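Local coordinates for protein similar to hydroxylamine oxidoreductase (Kuenenia stuttgartiensis, PDB 6H5L) that carries several c-type hemes in a reductase complex of an anammox bacterium and probably works as an oxidoreductase that passes electrons along them, at residues P12-Y17 / C152-F157; L79-H84 / E126-D131; H102-P107 / G121-E126. One frame throughout, in Å; residues are numbered along the deposited sequence.

How the contacts relate
All three contacts lie on the same side of the chain's centre, in a part of the fold built around c-type hemes. Contact 2 is fully buried: two CxxCH heme-binding motifs meet there through sulfur, methyl and ring contacts. Contact 3 joins the loops before and after helix 107-120 and is partly exposed; a lysine-aspartate salt bridge lies beside a proline ring and lysine carbons packed on backbone carbonyls. Contact 1, also partly buried, lays the N-terminal loop on helix 154-161 with an arginine grip outside and an aromatic ring inside. Contacts 2 and 3 share Glu-126 and touch through the Arg-122 to Asp-131 salt bridge, whereas contact 1 stays about 5 Å from contact 3 at the nearest atoms.

Contact 1: P12-Y17 / C152-F157; sequences PPPDLY and CHRQQF. With HEC (heme c), chain E.
The end of a CxxCH heme-binding motif runs straight into helix 154-161 here, and the proline-rich N-terminal loop 12-17 packs on the first turn of that helix through Arg-154 and Phe-157. Arg-154 grips a single acceptor, the carbonyl oxygen of Pro-12, with two nitrogens end-on. The NH1 bond to Pro-12 O is the shorter at 2.8 Å and runs nearly along the C=O axis; NH2 reaches Pro-12 O at 3.2 Å with a more bent N-H...O angle of 136°. The oxygen lies in the guanidinium plane, while Pro-14 CA sits over one face of that plane. Since NE is paired with Asp-158, the arginine is tied on two sides, which should limit its rotation.

On the heme side, Cys-152 SG is bonded covalently to CAC of the porphyrin, and His-153 NE2 binds the iron at 2.0 Å, with His-100 as the other axial ligand. His-153 is also the N-cap residue of helix 154-161, so the helix starts directly from the iron ligand.

One turn on, Phe-157 has CG anti to the backbone N (chi1 180°), which carries its ring to the loop. Pro-14 CB lies over the ring face in a CH-pi contact, 3.9 Å from the centroid, while the backbone of Asp-15 and Leu-16 passes the ring's edge. Leu-16 brings CD2 to within 3.5 Å of Phe-157 CE1. Asp-15 turns its carboxylate elsewhere, to Lys-29, and Leu-16 N is held by Glu-147.

Contact 2: L79-H84 / E126-D131; sequences LCVICH and EVHCFD. With HEC (heme c), chain C.
Helix 77-87 meets the start of helix 129-133 with the CA atoms of Cys-80 and Cys-129 7.1 Å apart, the nearest pair of CA atoms across the two segments. Cys-80 and Val-81 face His-128, whose ring is presented with CG anti to the backbone N (chi1 -163°). Cys-80 CB comes to the ring edge, 3.8 Å from His-128 CE1, and its SG also lies toward that edge. Val-81 adds its CG2 branch, packed obliquely against the CE1-NE2 side of the imidazole.

Both segments belong to CxxCH heme sites. Cys-80 SG and Cys-83 SG are bonded to CAB and CAC of one heme c. The iron of that heme is bound by His-84 NE2 at 2.0 Å, opposite His-68; Cys-129 SG is linked to a second heme. The two thioether-bearing cysteines face each other, Cys-80 CB lying 4.4 Å from Cys-129 SG, and Cys-80 SG also meets the edge of the Phe-130 ring.

His-128 and Asp-131 form a capping box: Phe-130 N donates to His-128 ND1 at 3.0 Å, within the imidazole plane, and His-128 N donates to Asp-131 OD2 at 2.7 Å. Replacing His-128 by an alanine would probably leave Phe-130 N without its cap and open a gap beside Cys-80 and Val-81. Trp-95 packs edge-to-face with the same imidazole, and Asp-131 is further paired with Arg-122.

Contact 3: H102-P107 / G121-E126; sequences HPKSTP and GRVLDE
The charged part of this contact is the salt bridge between Lys-104 and Asp-125, with Lys-104 NZ 3.0 Å from Asp-125 OD1. The ammonium comes to the anti side of that oxygen and 32° out of the carboxylate plane. Beyond CG the lysine chain is extended, with chi2 to chi4 all near 180°, and this stretches the amine across to the other loop. The stronger partner of Lys-104 NZ is Glu-117, on helix 107-120, so the amine is shared between two carboxylates; the same Glu-117 oxygen accepts from Leu-124 N, and one glutamate thus braces both loops.

The two segments are the loops that lead into and out of helix 107-120, and their meeting brings together the chain before and after that helix. Thr-106 is the N-cap at its start.

Van der Waals packing supplies the rest. The Pro-103 ring lies against the backbone of 124-126: CD is 3.2 Å from Asp-125 O, and CG approaches Glu-126 CA at 4.0 Å. Lys-104 CE passes 3.2 Å from Leu-124 O. Pro-103 and Leu-124 also both touch a heme c.

Contact 1: P12-Y17 / C152-F157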
loop_
_atom_site.group_PDB
_atom_site.type_symbol
_atom_site.label_atom_id
_atom_site.label_comp_id
_atom_site.label_asym_id
_atom_site.label_seq_id
_atom_site.Cartn_x
_atom_site.Cartn_y
_atom_site.Cartn_z
ATOM N N PRO A 12 -38.284 -30.022 -23.735
ATOM C CA PRO A 12 -38.630 -31.046 -22.739
ATOM C C PRO A 12 -37.875 -30.827 -21.441
ATOM O O PRO A 12 -36.686 -30.474 -21.458
ATOM C CB PRO A 12 -38.204 -32.358 -23.415
ATOM C CG PRO A 12 -38.193 -32.047 -24.872
ATOM C CD PRO A 12 -37.757 -30.616 -24.975
ATOM N N PRO A 13 -38.533 -31.013 -20.299
ATOM C CA PRO A 13 -37.844 -30.832 -19.026
ATOM C C PRO A 13 -36.701 -31.811 -18.895
ATOM O O PRO A 13 -36.733 -32.920 -19.467
ATOM C CB PRO A 13 -38.944 -31.101 -17.988
ATOM C CG PRO A 13 -39.986 -31.881 -18.714
ATOM C CD PRO A 13 -39.948 -31.380 -20.122
ATOM N N PRO A 14 -35.648 -31.445 -18.162
ATOM C CA PRO A 14 -34.475 -32.321 -18.048
ATOM C C PRO A 14 -34.839 -33.669 -17.446
ATOM O O PRO A 14 -35.515 -33.750 -16.416
ATOM C CB PRO A 14 -33.529 -31.529 -17.135
ATOM C CG PRO A 14 -33.975 -30.113 -17.263
ATOM C CD PRO A 14 -35.459 -30.171 -17.449
ATOM N N ASP A 15 -34.380 -34.732 -18.104
ATOM C CA ASP A 15 -34.684 -36.104 -17.714
ATOM C C ASP A 15 -33.395 -36.913 -17.753
ATOM O O ASP A 15 -32.832 -37.142 -18.831
ATOM C CB ASP A 15 -35.743 -36.709 -18.638
ATOM C CG ASP A 15 -36.088 -38.137 -18.274
ATOM O OD1 ASP A 15 -36.311 -38.404 -17.075
ATOM O OD2 ASP A 15 -36.146 -38.986 -19.188
ATOM N N LEU A 16 -32.932 -37.345 -16.576
ATOM C CA LEU A 16 -31.734 -38.177 -16.504
ATOM C C LEU A 16 -31.936 -39.530 -17.170
ATOM O O LEU A 16 -30.961 -40.145 -17.616
ATOM C CB LEU A 16 -31.321 -38.385 -15.042
ATOM C CG LEU A 16 -30.498 -37.294 -14.363
ATOM C CD1 LEU A 16 -30.350 -37.592 -12.879
ATOM C CD2 LEU A 16 -29.138 -37.178 -15.029
ATOM N N TYR A 17 -33.178 -40.007 -17.250
ATOM C CA TYR A 17 -33.477 -41.333 -17.775
ATOM C C TYR A 17 -34.016 -41.284 -19.201
ATOM O O TYR A 17 -34.829 -42.132 -19.587
ATOM C CB TYR A 17 -34.457 -42.050 -16.851
ATOM C CG TYR A 17 -33.885 -42.297 -15.476
ATOM C CD1 TYR A 17 -33.936 -41.315 -14.495
ATOM C CD2 TYR A 17 -33.273 -43.504 -15.165
ATOM C CE1 TYR A 17 -33.404 -41.533 -13.240
ATOM C CE2 TYR A 17 -32.739 -43.733 -13.912
ATOM C CZ TYR A 17 -32.808 -42.745 -12.955
ATOM O OH TYR A 17 -32.277 -42.971 -11.706
ATOM N N CYS A 152 -31.943 -25.057 -14.808
ATOM C CA CYS A 152 -31.212 -23.824 -15.064
ATOM C C CYS A 152 -29.941 -24.048 -15.873
ATOM O O CYS A 152 -29.643 -23.263 -16.777
ATOM C CB CYS A 152 -30.855 -23.133 -13.742
ATOM S SG CYS A 152 -32.252 -22.445 -12.804
ATOM N N HIS A 153 -29.180 -25.096 -15.559
ATOM C CA HIS A 153 -27.937 -25.402 -16.264
ATOM C C HIS A 153 -28.186 -26.509 -17.287
ATOM O O HIS A 153 -27.754 -27.653 -17.136
ATOM C CB HIS A 153 -26.851 -25.793 -15.269
ATOM C CG HIS A 153 -26.657 -24.797 -14.168
ATOM N ND1 HIS A 153 -26.339 -23.478 -14.408
ATOM C CD2 HIS A 153 -26.722 -24.930 -12.821
ATOM C CE1 HIS A 153 -26.220 -22.840 -13.258
ATOM N NE2 HIS A 153 -26.448 -23.698 -12.280
ATOM N N ARG A 154 -28.900 -26.139 -18.351
ATOM C CA ARG A 154 -29.312 -27.135 -19.333
ATOM C C ARG A 154 -28.132 -27.625 -20.166
ATOM O O ARG A 154 -28.080 -28.803 -20.538
ATOM C CB ARG A 154 -30.410 -26.570 -20.231
ATOM C CG ARG A 154 -31.105 -27.633 -21.060
ATOM C CD ARG A 154 -31.476 -28.823 -20.190
ATOM N NE ARG A 154 -31.961 -29.961 -20.964
ATOM C CZ ARG A 154 -33.245 -30.259 -21.131
ATOM N NH1 ARG A 154 -34.181 -29.497 -20.581
ATOM N NH2 ARG A 154 -33.593 -31.320 -21.846
ATOM N N GLN A 155 -27.181 -26.741 -20.474
ATOM C CA GLN A 155 -26.035 -27.155 -21.276
ATOM C C GLN A 155 -25.159 -28.149 -20.520
ATOM O O GLN A 155 -24.716 -29.152 -21.092
ATOM C CB GLN A 155 -25.214 -25.938 -21.705
ATOM C CG GLN A 155 -23.980 -26.303 -22.510
ATOM C CD GLN A 155 -23.082 -25.115 -22.785
ATOM O OE1 GLN A 155 -23.514 -23.965 -22.724
ATOM N NE2 GLN A 155 -21.820 -25.390 -23.088
ATOM N N GLN A 156 -24.901 -27.892 -19.236
ATOM C CA GLN A 156 -24.091 -28.817 -18.449
ATOM C C GLN A 156 -24.807 -30.145 -18.240
ATOM O O GLN A 156 -24.173 -31.207 -18.260
ATOM C CB GLN A 156 -23.726 -28.191 -17.103
ATOM C CG GLN A 156 -22.623 -27.141 -17.165
ATOM C CD GLN A 156 -23.112 -25.793 -17.660
ATOM O OE1 GLN A 156 -24.279 -25.634 -18.018
ATOM N NE2 GLN A 156 -22.218 -24.811 -17.681
ATOM N N PHE A 157 -26.126 -30.106 -18.032
ATOM C CA PHE A 157 -26.889 -31.339 -17.863
ATOM C C PHE A 157 -26.805 -32.216 -19.106
ATOM O O PHE A 157 -26.653 -33.438 -19.004
ATOM C CB PHE A 157 -28.346 -31.010 -17.536
ATOM C CG PHE A 157 -29.218 -32.222 -17.352
ATOM C CD1 PHE A 157 -29.357 -32.808 -16.106
ATOM C CD2 PHE A 157 -29.906 -32.770 -18.425
ATOM C CE1 PHE A 157 -30.161 -33.920 -15.932
ATOM C CE2 PHE A 157 -30.709 -33.883 -18.258
ATOM C CZ PHE A 157 -30.836 -34.458 -17.009
HETATM FE FE HEC E . -26.424 -23.252 -10.332
HETATM C CHA HEC E . -23.945 -20.912 -10.447
HETATM C CHB HEC E . -24.070 -25.735 -10.007
HETATM C CHC HEC E . -28.915 -25.570 -9.832
HETATM C CHD HEC E . -28.751 -20.991 -11.423
HETATM N NA HEC E . -24.377 -23.310 -10.221
HETATM C C1A HEC E . -23.533 -22.223 -10.335
HETATM C C2A HEC E . -22.165 -22.718 -10.324
HETATM C C3A HEC E . -22.212 -24.049 -10.200
HETATM C C4A HEC E . -23.600 -24.448 -10.136
HETATM C CMA HEC E . -20.999 -25.003 -10.142
HETATM C CAA HEC E . -20.870 -21.880 -10.417
HETATM C CBA HEC E . -20.786 -20.927 -9.227
HETATM C CGA HEC E . -19.355 -20.524 -8.981
HETATM O O1A HEC E . -18.447 -21.107 -9.627
HETATM O O2A HEC E . -19.119 -19.624 -8.135
HETATM N NB HEC E . -26.485 -25.300 -10.070
HETATM C C1B HEC E . -25.384 -26.083 -9.784
HETATM C C2B HEC E . -25.852 -27.324 -9.203
HETATM C C3B HEC E . -27.189 -27.283 -9.165
HETATM C C4B HEC E . -27.615 -26.006 -9.702
HETATM C CMB HEC E . -24.937 -28.483 -8.756
HETATM C CAB HEC E . -28.144 -28.374 -8.633
HETATM C CBB HEC E . -28.020 -28.499 -7.101
HETATM N NC HEC E . -28.446 -23.295 -10.620
HETATM C C1C HEC E . -29.303 -24.321 -10.272
HETATM C C2C HEC E . -30.658 -23.795 -10.259
HETATM C C3C HEC E . -30.613 -22.610 -10.886
HETATM C C4C HEC E . -29.220 -22.218 -11.002
HETATM C CMC HEC E . -31.913 -24.697 -10.170
HETATM C CAC HEC E . -31.813 -21.689 -11.224
HETATM C CBC HEC E . -32.332 -20.985 -9.951
HETATM N ND HEC E . -26.363 -21.248 -10.834
HETATM C C1D HEC E . -27.456 -20.527 -11.309
HETATM C C2D HEC E . -27.010 -19.202 -11.669
HETATM C C3D HEC E . -25.506 -19.174 -11.365
HETATM C C4D HEC E . -25.194 -20.489 -10.850
HETATM C CMD HEC E . -27.870 -18.055 -12.240
HETATM C CAD HEC E . -24.534 -17.991 -11.568
HETATM C CBD HEC E . -24.083 -17.933 -13.025
HETATM C CGD HEC E . -23.336 -19.189 -13.393
HETATM O O1D HEC E . -23.934 -20.074 -14.057
HETATM O O2D HEC E . -22.140 -19.305 -13.019
#

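Contact 2: L79-H84 / E126-D131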
loop_
_atom_site.group_PDB
_atom_site.type_symbol
_atom_site.label_atom_id
_atom_site.label_comp_id
_atom_site.label_asym_id
_atom_site.label_seq_id
_atom_site.Cartn_x
_atom_site.Cartn_y
_atom_site.Cartn_z
ATOM N N LEU A 79 -37.787 -17.363 5.912
ATOM C CA LEU A 79 -37.749 -18.199 7.107
ATOM C C LEU A 79 -36.800 -19.378 6.948
ATOM O O LEU A 79 -36.274 -19.881 7.949
ATOM C CB LEU A 79 -39.155 -18.691 7.454
ATOM C CG LEU A 79 -40.092 -17.615 8.007
ATOM C CD1 LEU A 79 -41.492 -18.168 8.217
ATOM C CD2 LEU A 79 -39.534 -17.046 9.304
ATOM N N CYS A 80 -36.580 -19.842 5.714
ATOM C CA CYS A 80 -35.566 -20.866 5.480
ATOM C C CYS A 80 -34.207 -20.403 5.979
ATOM O O CYS A 80 -33.488 -21.157 6.644
ATOM C CB CYS A 80 -35.484 -21.209 3.991
ATOM S SG CYS A 80 -37.069 -21.403 3.145
ATOM N N VAL A 81 -33.852 -19.151 5.692
ATOM C CA VAL A 81 -32.547 -18.637 6.089
ATOM C C VAL A 81 -32.527 -18.299 7.572
ATOM O O VAL A 81 -31.568 -18.629 8.271
ATOM C CB VAL A 81 -32.162 -17.423 5.226
ATOM C CG1 VAL A 81 -30.814 -16.860 5.661
ATOM C CG2 VAL A 81 -32.122 -17.812 3.760
ATOM N N ILE A 82 -33.584 -17.659 8.080
ATOM C CA ILE A 82 -33.599 -17.228 9.479
ATOM C C ILE A 82 -33.417 -18.418 10.415
ATOM O O ILE A 82 -32.719 -18.325 11.433
ATOM C CB ILE A 82 -34.899 -16.460 9.788
ATOM C CG1 ILE A 82 -34.978 -15.185 8.945
ATOM C CG2 ILE A 82 -34.991 -16.126 11.273
ATOM C CD1 ILE A 82 -36.341 -14.530 8.960
ATOM N N CYS A 83 -34.029 -19.555 10.083
ATOM C CA CYS A 83 -33.929 -20.733 10.939
ATOM C C CYS A 83 -32.617 -21.474 10.716
ATOM O O CYS A 83 -31.867 -21.723 11.665
ATOM C CB CYS A 83 -35.111 -21.666 10.683
ATOM S SG CYS A 83 -35.297 -23.018 11.868
ATOM N N HIS A 84 -32.325 -21.833 9.465
ATOM C CA HIS A 84 -31.122 -22.604 9.177
ATOM C C HIS A 84 -29.847 -21.795 9.376
ATOM O O HIS A 84 -28.764 -22.386 9.444
ATOM C CB HIS A 84 -31.183 -23.157 7.753
ATOM C CG HIS A 84 -32.099 -24.332 7.604
ATOM N ND1 HIS A 84 -31.692 -25.627 7.844
ATOM C CD2 HIS A 84 -33.402 -24.410 7.243
ATOM C CE1 HIS A 84 -32.704 -26.450 7.638
ATOM N NE2 HIS A 84 -33.754 -25.738 7.272
ATOM N N GLU A 126 -30.863 -13.979 -6.988
ATOM C CA GLU A 126 -30.192 -14.966 -6.156
ATOM C C GLU A 126 -30.860 -16.313 -6.385
ATOM O O GLU A 126 -32.025 -16.388 -6.780
ATOM C CB GLU A 126 -30.236 -14.594 -4.669
ATOM C CG GLU A 126 -31.596 -14.794 -4.014
ATOM C CD GLU A 126 -31.547 -14.625 -2.507
ATOM O OE1 GLU A 126 -32.533 -15.000 -1.835
ATOM O OE2 GLU A 126 -30.526 -14.121 -1.993
ATOM N N VAL A 127 -30.102 -17.377 -6.138
ATOM C CA VAL A 127 -30.623 -18.739 -6.160
ATOM C C VAL A 127 -30.751 -19.197 -4.715
ATOM O O VAL A 127 -29.748 -19.322 -4.002
ATOM C CB VAL A 127 -29.720 -19.680 -6.971
ATOM C CG1 VAL A 127 -30.300 -21.087 -7.004
ATOM C CG2 VAL A 127 -29.518 -19.139 -8.378
ATOM N N HIS A 128 -31.982 -19.447 -4.287
ATOM C CA HIS A 128 -32.310 -19.639 -2.885
ATOM C C HIS A 128 -32.513 -21.117 -2.573
ATOM O O HIS A 128 -32.684 -21.949 -3.469
ATOM C CB HIS A 128 -33.573 -18.850 -2.529
ATOM C CG HIS A 128 -33.772 -18.652 -1.061
ATOM N ND1 HIS A 128 -34.421 -19.573 -0.267
ATOM C CD2 HIS A 128 -33.412 -17.636 -0.242
ATOM C CE1 HIS A 128 -34.447 -19.136 0.978
ATOM N NE2 HIS A 128 -33.845 -17.960 1.019
ATOM N N CYS A 129 -32.483 -21.435 -1.272
ATOM C CA CYS A 129 -32.832 -22.777 -0.818
ATOM C C CYS A 129 -34.196 -23.196 -1.343
ATOM O O CYS A 129 -34.426 -24.373 -1.638
ATOM C CB CYS A 129 -32.821 -22.837 0.711
ATOM S SG CYS A 129 -31.908 -21.506 1.526
ATOM N N PHE A 130 -35.116 -22.236 -1.456
ATOM C CA PHE A 130 -36.428 -22.513 -2.025
ATOM C C PHE A 130 -36.309 -23.047 -3.447
ATOM O O PHE A 130 -37.041 -23.963 -3.839
ATOM C CB PHE A 130 -37.269 -21.238 -2.000
ATOM C CG PHE A 130 -38.737 -21.476 -1.813
ATOM C CD1 PHE A 130 -39.555 -21.733 -2.899
ATOM C CD2 PHE A 130 -39.305 -21.420 -0.549
ATOM C CE1 PHE A 130 -40.909 -21.945 -2.729
ATOM C CE2 PHE A 130 -40.658 -21.629 -0.372
ATOM C CZ PHE A 130 -41.461 -21.892 -1.464
ATOM N N ASP A 131 -35.385 -22.486 -4.233
ATOM C CA ASP A 131 -35.273 -22.852 -5.642
ATOM C C ASP A 131 -34.809 -24.296 -5.815
ATOM O O ASP A 131 -35.248 -24.986 -6.745
ATOM C CB ASP A 131 -34.319 -21.895 -6.355
ATOM C CG ASP A 131 -34.817 -20.459 -6.351
ATOM O OD1 ASP A 131 -35.999 -20.231 -6.685
ATOM O OD2 ASP A 131 -34.026 -19.556 -6.007
HETATM FE FE HEC C . -35.431 -26.819 7.102
HETATM C CHA HEC C . -34.322 -30.021 7.540
HETATM C CHB HEC C . -34.788 -27.053 3.734
HETATM C CHC HEC C . -37.041 -23.857 6.598
HETATM C CHD HEC C . -35.228 -26.179 10.450
HETATM N NA HEC C . -34.718 -28.278 5.858
HETATM C C1A HEC C . -34.258 -29.518 6.259
HETATM C C2A HEC C . -33.708 -30.192 5.097
HETATM C C3A HEC C . -33.833 -29.371 4.047
HETATM C C4A HEC C . -34.472 -28.151 4.504
HETATM C CMA HEC C . -33.384 -29.657 2.599
HETATM C CAA HEC C . -33.081 -31.606 5.093
HETATM C CBA HEC C . -34.058 -32.657 4.575
HETATM C CGA HEC C . -33.429 -34.017 4.746
HETATM O O1A HEC C . -32.370 -34.107 5.420
HETATM O O2A HEC C . -33.983 -35.013 4.213
HETATM N NB HEC C . -35.780 -25.634 5.470
HETATM C C1B HEC C . -35.553 -25.988 4.154
HETATM C C2B HEC C . -36.267 -25.053 3.308
HETATM C C3B HEC C . -36.883 -24.165 4.100
HETATM C C4B HEC C . -36.592 -24.516 5.475
HETATM C CMB HEC C . -36.269 -25.084 1.762
HETATM C CAB HEC C . -37.765 -22.974 3.666
HETATM C CBB HEC C . -39.085 -23.457 3.024
HETATM N NC HEC C . -35.964 -25.260 8.303
HETATM C C1C HEC C . -36.749 -24.198 7.901
HETATM C C2C HEC C . -37.312 -23.578 9.083
HETATM C C3C HEC C . -36.721 -24.141 10.155
HETATM C C4C HEC C . -35.918 -25.261 9.683
HETATM C CMC HEC C . -38.121 -22.258 9.038
HETATM C CAC HEC C . -36.926 -23.763 11.645
HETATM C CBC HEC C . -38.405 -23.880 12.077
HETATM N ND HEC C . -34.837 -27.936 8.752
HETATM C C1D HEC C . -34.891 -27.464 10.062
HETATM C C2D HEC C . -34.533 -28.550 10.949
HETATM C C3D HEC C . -34.250 -29.756 10.042
HETATM C C4D HEC C . -34.465 -29.277 8.693
HETATM C CMD HEC C . -34.453 -28.508 12.488
HETATM C CAD HEC C . -33.828 -31.177 10.478
HETATM C CBD HEC C . -35.014 -32.117 10.280
HETATM C CGD HEC C . -34.665 -33.529 10.668
HETATM O O1D HEC C . -35.540 -34.419 10.507
HETATM O O2D HEC C . -33.522 -33.769 11.133
#

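Contact 3: H102-P107 / G121-E126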
loop_
_atom_site.group_PDB
_atom_site.type_symbol
_atom_site.label_atom_id
_atom_site.label_comp_id
_atom_site.label_asym_id
_atom_site.label_seq_id
_atom_site.Cartn_x
_atom_site.Cartn_y
_atom_site.Cartn_z
ATOM N N HIS A 102 -24.690 -14.681 -4.908
ATOM C CA HIS A 102 -24.196 -13.491 -5.597
ATOM C C HIS A 102 -23.951 -13.829 -7.066
ATOM O O HIS A 102 -22.801 -13.942 -7.507
ATOM C CB HIS A 102 -22.924 -12.965 -4.935
ATOM C CG HIS A 102 -23.063 -12.727 -3.461
ATOM N ND1 HIS A 102 -23.853 -11.724 -2.939
ATOM C CD2 HIS A 102 -22.512 -13.360 -2.398
ATOM C CE1 HIS A 102 -23.784 -11.751 -1.620
ATOM N NE2 HIS A 102 -22.977 -12.735 -1.266
ATOM N N PRO A 103 -25.017 -13.989 -7.854
ATOM C CA PRO A 103 -24.867 -14.406 -9.255
ATOM C C PRO A 103 -24.566 -13.278 -10.227
ATOM O O PRO A 103 -24.322 -13.555 -11.407
ATOM C CB PRO A 103 -26.240 -15.027 -9.556
ATOM C CG PRO A 103 -27.180 -14.211 -8.731
ATOM C CD PRO A 103 -26.433 -13.811 -7.481
ATOM N N LYS A 104 -24.572 -12.029 -9.779
ATOM C CA LYS A 104 -24.286 -10.881 -10.627
ATOM C C LYS A 104 -23.187 -10.031 -10.005
ATOM O O LYS A 104 -23.203 -8.799 -10.083
ATOM C CB LYS A 104 -25.548 -10.056 -10.871
ATOM C CG LYS A 104 -26.664 -10.844 -11.539
ATOM C CD LYS A 104 -27.975 -10.080 -11.555
ATOM C CE LYS A 104 -29.066 -10.895 -12.232
ATOM N NZ LYS A 104 -30.397 -10.234 -12.166
ATOM N N SER A 105 -22.214 -10.689 -9.371
ATOM C CA SER A 105 -21.135 -10.012 -8.664
ATOM C C SER A 105 -19.867 -9.857 -9.497
ATOM O O SER A 105 -18.984 -9.083 -9.110
ATOM C CB SER A 105 -20.804 -10.762 -7.366
ATOM O OG SER A 105 -20.439 -12.105 -7.634
ATOM N N THR A 106 -19.750 -10.564 -10.612
ATOM C CA THR A 106 -18.617 -10.443 -11.516
ATOM C C THR A 106 -19.147 -10.411 -12.940
ATOM O O THR A 106 -20.264 -10.871 -13.199
ATOM C CB THR A 106 -17.620 -11.603 -11.364
ATOM O OG1 THR A 106 -18.241 -12.830 -11.767
ATOM C CG2 THR A 106 -17.137 -11.726 -9.925
ATOM N N PRO A 107 -18.379 -9.853 -13.883
ATOM C CA PRO A 107 -18.816 -9.896 -15.290
ATOM C C PRO A 107 -19.082 -11.305 -15.793
ATOM O O PRO A 107 -20.047 -11.522 -16.537
ATOM C CB PRO A 107 -17.649 -9.231 -16.033
ATOM C CG PRO A 107 -17.036 -8.326 -15.024
ATOM C CD PRO A 107 -17.165 -9.035 -13.706
ATOM N N GLY A 121 -37.080 -17.768 -18.285
ATOM C CA GLY A 121 -38.126 -16.765 -18.266
ATOM C C GLY A 121 -38.302 -16.049 -16.948
ATOM O O GLY A 121 -39.369 -15.480 -16.701
ATOM N N ARG A 122 -37.285 -16.056 -16.090
ATOM C CA ARG A 122 -37.374 -15.471 -14.763
ATOM C C ARG A 122 -36.167 -14.577 -14.518
ATOM O O ARG A 122 -35.158 -14.656 -15.222
ATOM C CB ARG A 122 -37.446 -16.559 -13.681
ATOM C CG ARG A 122 -38.126 -16.135 -12.389
ATOM C CD ARG A 122 -37.729 -17.060 -11.251
ATOM N NE ARG A 122 -37.698 -18.458 -11.671
ATOM C CZ ARG A 122 -37.308 -19.462 -10.892
ATOM N NH1 ARG A 122 -36.917 -19.224 -9.648
ATOM N NH2 ARG A 122 -37.310 -20.704 -11.357
ATOM N N VAL A 123 -36.282 -13.718 -13.508
ATOM C CA VAL A 123 -35.174 -12.891 -13.039
ATOM C C VAL A 123 -34.531 -13.592 -11.849
ATOM O O VAL A 123 -35.229 -14.037 -10.930
ATOM C CB VAL A 123 -35.651 -11.478 -12.662
ATOM C CG1 VAL A 123 -34.726 -10.852 -11.624
ATOM C CG2 VAL A 123 -35.723 -10.602 -13.901
ATOM N N LEU A 124 -33.205 -13.698 -11.869
ATOM C CA LEU A 124 -32.453 -14.422 -10.846
ATOM C C LEU A 124 -31.463 -13.467 -10.184
ATOM O O LEU A 124 -30.295 -13.395 -10.574
ATOM C CB LEU A 124 -31.742 -15.631 -11.452
ATOM C CG LEU A 124 -32.655 -16.677 -12.092
ATOM C CD1 LEU A 124 -31.837 -17.772 -12.755
ATOM C CD2 LEU A 124 -33.603 -17.265 -11.057
ATOM N N ASP A 125 -31.932 -12.738 -9.172
ATOM C CA ASP A 125 -31.034 -11.953 -8.338
ATOM C C ASP A 125 -30.309 -12.815 -7.317
ATOM O O ASP A 125 -29.248 -12.413 -6.824
ATOM C CB ASP A 125 -31.806 -10.840 -7.627
ATOM C CG ASP A 125 -32.297 -9.771 -8.581
ATOM O OD1 ASP A 125 -31.560 -9.442 -9.535
ATOM O OD2 ASP A 125 -33.419 -9.259 -8.379
ATOM N N GLU A 126 -30.863 -13.979 -6.988
ATOM C CA GLU A 126 -30.192 -14.966 -6.156
ATOM C C GLU A 126 -30.860 -16.313 -6.385
ATOM O O GLU A 126 -32.025 -16.388 -6.780
ATOM C CB GLU A 126 -30.236 -14.594 -4.669
ATOM C CG GLU A 126 -31.596 -14.794 -4.014
ATOM C CD GLU A 126 -31.547 -14.625 -2.507
ATOM O OE1 GLU A 126 -32.533 -15.000 -1.835
ATOM O OE2 GLU A 126 -30.526 -14.121 -1.993
#